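Putative diflavin flavoprotein A 3 (Synechocystis sp., PDB 6H0C) probably passes electrons from NADH to oxygen, reducing it to water, and is represented here by its flavodiiron core, a metallo-hydrolase-like module joined to a flavodoxin-like one. Local coordinates at residues Ser270-Ala275 against Asp382-Met387; Pro109-Leu114 against Asn125-Met130. All coordinates share one frame; numbering follows the deposited sequence.

Interaction 1 (Ser270-Ala275 against Asp382-Met387)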
loop_
_atom_site.group_PDB
_atom_site.type_symbol
_atom_site.label_atom_id
_atom_site.label_comp_id
_atom_site.label_asym_id
_atom_site.label_seq_id
_atom_site.Cartn_x
_atom_site.Cartn_y
_atom_site.Cartn_z
ATOM N N SER A 270 3.397 -7.951 -8.003
ATOM C CA SER A 270 3.552 -6.850 -7.064
ATOM C C SER A 270 4.274 -7.308 -5.803
ATOM O O SER A 270 5.147 -6.611 -5.290
ATOM C CB SER A 270 2.203 -6.252 -6.695
ATOM O OG SER A 270 2.365 -5.345 -5.614
ATOM N N THR A 271 3.903 -8.483 -5.304
ATOM C CA THR A 271 4.580 -9.074 -4.152
ATOM C C THR A 271 6.094 -9.205 -4.400
ATOM O O THR A 271 6.906 -8.855 -3.541
ATOM C CB THR A 271 3.969 -10.442 -3.816
ATOM O OG1 THR A 271 2.584 -10.260 -3.496
ATOM C CG2 THR A 271 4.680 -11.085 -2.634
ATOM N N LEU A 272 6.471 -9.684 -5.583
ATOM C CA LEU A 272 7.885 -9.802 -5.942
ATOM C C LEU A 272 8.533 -8.430 -5.920
ATOM O O LEU A 272 9.646 -8.255 -5.410
ATOM C CB LEU A 272 8.061 -10.433 -7.330
ATOM C CG LEU A 272 7.441 -11.815 -7.578
ATOM C CD1 LEU A 272 7.787 -12.309 -8.982
ATOM C CD2 LEU A 272 7.884 -12.823 -6.524
ATOM N N ALA A 273 7.817 -7.458 -6.473
ATOM C CA ALA A 273 8.338 -6.106 -6.615
ATOM C C ALA A 273 8.706 -5.501 -5.266
ATOM O O ALA A 273 9.744 -4.843 -5.145
ATOM C CB ALA A 273 7.321 -5.221 -7.332
ATOM N N GLN A 274 7.863 -5.717 -4.254
ATOM C CA GLN A 274 8.125 -5.115 -2.946
ATOM C C GLN A 274 9.360 -5.766 -2.338
ATOM O O GLN A 274 10.166 -5.096 -1.678
ATOM C CB GLN A 274 6.925 -5.248 -2.002
ATOM C CG GLN A 274 5.571 -4.930 -2.647
ATOM C CD GLN A 274 5.561 -3.639 -3.469
ATOM O OE1 GLN A 274 6.219 -2.653 -3.130
ATOM N NE2 GLN A 274 4.803 -3.648 -4.558
ATOM N N ALA A 275 9.524 -7.064 -2.586
ATOM C CA ALA A 275 10.692 -7.791 -2.080
ATOM C C ALA A 275 11.983 -7.278 -2.716
ATOM O O ALA A 275 12.971 -7.020 -2.022
ATOM C CB ALA A 275 10.540 -9.282 -2.321
ATOM N N ASP A 382 8.181 -18.221 0.978
ATOM C CA ASP A 382 9.135 -17.546 1.850
ATOM C C ASP A 382 10.488 -17.374 1.169
ATOM O O ASP A 382 11.083 -16.298 1.211
ATOM C CB ASP A 382 9.309 -18.322 3.152
ATOM C CG ASP A 382 9.693 -17.432 4.310
ATOM O OD1 ASP A 382 10.033 -16.252 4.069
ATOM O OD2 ASP A 382 9.651 -17.912 5.464
ATOM N N GLN A 383 10.976 -18.432 0.530
ATOM C CA GLN A 383 12.293 -18.353 -0.064
ATOM C C GLN A 383 12.250 -17.511 -1.338
ATOM O O GLN A 383 13.242 -16.868 -1.683
ATOM C CB GLN A 383 12.858 -19.737 -0.341
ATOM C CG GLN A 383 14.373 -19.767 -0.199
ATOM C CD GLN A 383 14.973 -21.128 -0.488
ATOM O OE1 GLN A 383 14.369 -22.169 -0.201
ATOM N NE2 GLN A 383 16.172 -21.130 -1.062
ATOM N N THR A 384 11.106 -17.504 -2.024
ATOM C CA THR A 384 10.905 -16.608 -3.167
ATOM C C THR A 384 11.254 -15.182 -2.784
ATOM O O THR A 384 12.054 -14.528 -3.443
ATOM C CB THR A 384 9.454 -16.607 -3.678
ATOM O OG1 THR A 384 9.045 -17.935 -4.006
ATOM C CG2 THR A 384 9.337 -15.733 -4.910
ATOM N N LEU A 385 10.641 -14.713 -1.701
ATOM C CA LEU A 385 10.842 -13.349 -1.234
ATOM C C LEU A 385 12.306 -13.088 -0.915
ATOM O O LEU A 385 12.833 -12.035 -1.256
ATOM C CB LEU A 385 9.986 -13.066 0.000
ATOM C CG LEU A 385 8.470 -13.182 -0.159
ATOM C CD1 LEU A 385 7.773 -12.862 1.159
ATOM C CD2 LEU A 385 8.003 -12.259 -1.253
ATOM N N LYS A 386 12.961 -14.048 -0.264
ATOM C CA LYS A 386 14.349 -13.863 0.151
ATOM C C LYS A 386 15.265 -13.798 -1.063
ATOM O O LYS A 386 16.222 -13.021 -1.092
ATOM C CB LYS A 386 14.788 -14.982 1.094
ATOM C CG LYS A 386 13.915 -15.113 2.335
ATOM C CD LYS A 386 13.906 -13.829 3.157
ATOM C CE LYS A 386 15.257 -13.581 3.811
ATOM N NZ LYS A 386 15.254 -12.341 4.629
ATOM N N MET A 387 14.958 -14.611 -2.067
ATOM C CA MET A 387 15.701 -14.596 -3.324
ATOM C C MET A 387 15.547 -13.244 -4.027
ATOM O O MET A 387 16.530 -12.648 -4.461
ATOM C CB MET A 387 15.238 -15.741 -4.236
ATOM C CG MET A 387 15.814 -15.695 -5.644
ATOM S SD MET A 387 14.844 -14.706 -6.808
ATOM C CE MET A 387 13.499 -15.820 -7.224
#

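Interaction 2 (Pro109-Leu114 against Asn125-Met130)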
loop_
_atom_site.group_PDB
_atom_site.type_symbol
_atom_site.label_atom_id
_atom_site.label_comp_id
_atom_site.label_asym_id
_atom_site.label_seq_id
_atom_site.Cartn_x
_atom_site.Cartn_y
_atom_site.Cartn_z
ATOM N N PRO A 109 -9.471 7.427 -7.695
ATOM C CA PRO A 109 -8.804 6.205 -8.171
ATOM C C PRO A 109 -9.405 4.938 -7.541
ATOM O O PRO A 109 -9.538 3.920 -8.227
ATOM C CB PRO A 109 -7.341 6.407 -7.743
ATOM C CG PRO A 109 -7.187 7.895 -7.643
ATOM C CD PRO A 109 -8.514 8.385 -7.116
ATOM N N ALA A 110 -9.777 5.008 -6.261
ATOM C CA ALA A 110 -10.400 3.874 -5.584
ATOM C C ALA A 110 -11.748 3.545 -6.218
ATOM O O ALA A 110 -12.088 2.379 -6.398
ATOM C CB ALA A 110 -10.561 4.160 -4.088
ATOM N N ALA A 111 -12.514 4.577 -6.558
ATOM C CA ALA A 111 -13.808 4.387 -7.202
ATOM C C ALA A 111 -13.657 3.657 -8.537
ATOM O O ALA A 111 -14.409 2.723 -8.836
ATOM C CB ALA A 111 -14.502 5.726 -7.404
ATOM N N GLN A 112 -12.681 4.084 -9.337
ATOM C CA GLN A 112 -12.399 3.432 -10.614
ATOM C C GLN A 112 -12.019 1.968 -10.414
ATOM O O GLN A 112 -12.494 1.086 -11.131
ATOM C CB GLN A 112 -11.285 4.170 -11.350
ATOM C CG GLN A 112 -11.661 5.573 -11.756
ATOM C CD GLN A 112 -10.464 6.421 -12.112
ATOM O OE1 GLN A 112 -9.319 6.008 -11.936
ATOM N NE2 GLN A 112 -10.723 7.622 -12.610
ATOM N N ASN A 113 -11.163 1.720 -9.425
ATOM C CA ASN A 113 -10.754 0.367 -9.061
ATOM C C ASN A 113 -11.962 -0.497 -8.665
ATOM O O ASN A 113 -12.193 -1.583 -9.219
ATOM C CB ASN A 113 -9.729 0.439 -7.921
ATOM C CG ASN A 113 -9.029 -0.882 -7.671
ATOM O OD1 ASN A 113 -9.177 -1.835 -8.443
ATOM N ND2 ASN A 113 -8.250 -0.942 -6.592
ATOM N N LEU A 114 -12.743 0.022 -7.721
ATOM C CA LEU A 114 -13.896 -0.676 -7.164
ATOM C C LEU A 114 -14.943 -1.019 -8.225
ATOM O O LEU A 114 -15.588 -2.065 -8.159
ATOM C CB LEU A 114 -14.522 0.180 -6.065
ATOM C CG LEU A 114 -15.406 -0.490 -5.019
ATOM C CD1 LEU A 114 -14.660 -1.606 -4.325
ATOM C CD2 LEU A 114 -15.881 0.548 -4.014
ATOM N N ASN A 125 -24.515 -0.417 -4.488
ATOM C CA ASN A 125 -24.521 0.732 -3.595
ATOM C C ASN A 125 -23.910 1.908 -4.318
ATOM O O ASN A 125 -22.949 1.739 -5.071
ATOM C CB ASN A 125 -23.735 0.456 -2.314
ATOM C CG ASN A 125 -24.313 -0.674 -1.514
ATOM O OD1 ASN A 125 -24.340 -1.817 -1.967
ATOM N ND2 ASN A 125 -24.767 -0.370 -0.310
ATOM N N PRO A 126 -24.456 3.106 -4.092
ATOM C CA PRO A 126 -23.877 4.273 -4.753
ATOM C C PRO A 126 -22.500 4.590 -4.174
ATOM O O PRO A 126 -22.212 4.270 -3.015
ATOM C CB PRO A 126 -24.888 5.380 -4.450
ATOM C CG PRO A 126 -25.465 4.988 -3.140
ATOM C CD PRO A 126 -25.527 3.474 -3.154
ATOM N N ILE A 127 -21.655 5.188 -5.005
ATOM C CA ILE A 127 -20.333 5.636 -4.604
ATOM C C ILE A 127 -20.287 7.152 -4.626
ATOM O O ILE A 127 -20.652 7.773 -5.628
ATOM C CB ILE A 127 -19.239 5.094 -5.536
ATOM C CG1 ILE A 127 -19.161 3.572 -5.448
ATOM C CG2 ILE A 127 -17.893 5.727 -5.206
ATOM C CD1 ILE A 127 -18.330 2.943 -6.553
ATOM N N GLN A 128 -19.848 7.747 -3.526
ATOM C CA GLN A 128 -19.605 9.181 -3.512
ATOM C C GLN A 128 -18.101 9.431 -3.436
ATOM O O GLN A 128 -17.454 9.109 -2.435
ATOM C CB GLN A 128 -20.334 9.849 -2.348
ATOM C CG GLN A 128 -20.217 11.371 -2.334
ATOM C CD GLN A 128 -21.011 12.015 -1.202
ATOM O OE1 GLN A 128 -22.000 11.456 -0.716
ATOM N NE2 GLN A 128 -20.573 13.195 -0.773
ATOM N N VAL A 129 -17.547 9.991 -4.507
ATOM C CA VAL A 129 -16.116 10.257 -4.587
ATOM C C VAL A 129 -15.712 11.490 -3.779
ATOM O O VAL A 129 -16.361 12.532 -3.835
ATOM C CB VAL A 129 -15.676 10.441 -6.042
ATOM C CG1 VAL A 129 -14.221 10.831 -6.107
ATOM C CG2 VAL A 129 -15.921 9.158 -6.819
ATOM N N MET A 130 -14.631 11.362 -3.021
ATOM C CA MET A 130 -14.122 12.475 -2.233
ATOM C C MET A 130 -12.747 12.938 -2.731
ATOM O O MET A 130 -11.857 12.132 -3.038
ATOM C CB MET A 130 -14.057 12.095 -0.750
ATOM C CG MET A 130 -15.420 11.806 -0.109
ATOM S SD MET A 130 -16.499 13.264 -0.046
ATOM C CE MET A 130 -17.761 12.718 1.108
#

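Interaction 1 (Ser270-Ala275 against Asp382-Met387)
Leu272 and Thr384 make the closest approach between segments 270-275 and 382-387, methyl to methyl: CD2 of Leu272 lies 3.6 Å from CG2 of Thr384, the two side chains crossing at a slant. Beside this pair, Ala275 presents its short side chain to the first turn of helix 382-404. Ala275 CB sits 3.7 Å from the carbonyl O of Leu385 and 4.1 Å from the CD2 methyl of the same residue. The shortness of Ala275 is consistent with the close backbone approach, the CA atoms of Ala275 and Leu385 being 5.6 Å apart; the local axes pass 9.0 Å apart, inclined at 48°. These are the first and last helices of the flavodoxin-like domain, side by side on one face of its parallel five-stranded sheet. Leu272, Ala275 and Leu385 form the buried part, backed by Phe345 and Val376 of strands 341-348 and 368-377; Leu272 and Thr384 both touch Val376. The two partly exposed threonines lie at the solvent side, with Gln383 and Lys386 exposed beyond. CG2 of Thr271, swung anti to its own backbone N, reaches CD2 of Leu385 at 3.8 Å, while Thr271 OG1 turns back to the carbonyl of Gly267. Thr384 does the same: OG1 is hydrogen-bonded to the N of Thr381. With hydroxyls occupied locally and methyls turned across, the helices are joined by apolar contact and shape rather than by directional bonds.

Interaction 2 (Pro109-Leu114 against Asn125-Met130)
Ala111 is the small bump of helix 108-117 that rests in a shallow notch over two adjoining methyls of strand 127-129. Ala111 CB meets CG2 of Val129 at 3.8 Å and CG2 of Ile127 at 4.0 Å, so a single methyl bears on the methyls of residues two apart on the strand. Gln128, between them, points its side chain away from the helix, as the alternation of a strand requires. The torsions differ at the two sides of the notch. In Ile127 the touching CG2 stands anti to the backbone N, whereas in Val129 (chi1 175°) it is CG1 that takes that place and CG2, beside the N, that faces the alanine. One turn further along the helix, Leu114 gives a second, looser fit: Leu114 CD2 comes within 4.3 Å of CD1 at the end of Ile127. Ile127 is therefore the larger projection, its CG2 branch given to Ala111 and its longer branch to Leu114. The local axes run nearly antiparallel, at 152° and 9.1 Å apart. Such a reversal belongs to a beta-alpha-beta crossover, here strand 103-106, helix 108-117 and strand 127-129 of the metallo-beta-lactamase-like (zinc metallo-hydrolase) region. The last of these is an outermost strand of its sheet within the chain, bonded to strand 103-106 through its backbone, while Ala111 also touches Cys106 and Leu114 packs on Leu92 of helix 86-98.

Overall arrangement
Both contacts are apolar, and in both an alanine methyl meets larger side chains, yet they serve different modules and share no element. Interaction 1 is the more buried, joining two helices far apart in sequence within the flavodoxin-like domain, so that the last helix of the fold is tied to its first. Interaction 2 is local, a helix laid on the next strand of a crossover in the metallo-hydrolase region, and only partly buried, consistent with that strand being outermost in its sheet within the chain. Threonine methyls contribute to the first, whereas the second uses purely aliphatic side chains. Their centres lie 31 Å apart, on opposite sides of the chain's centre, and they do not touch.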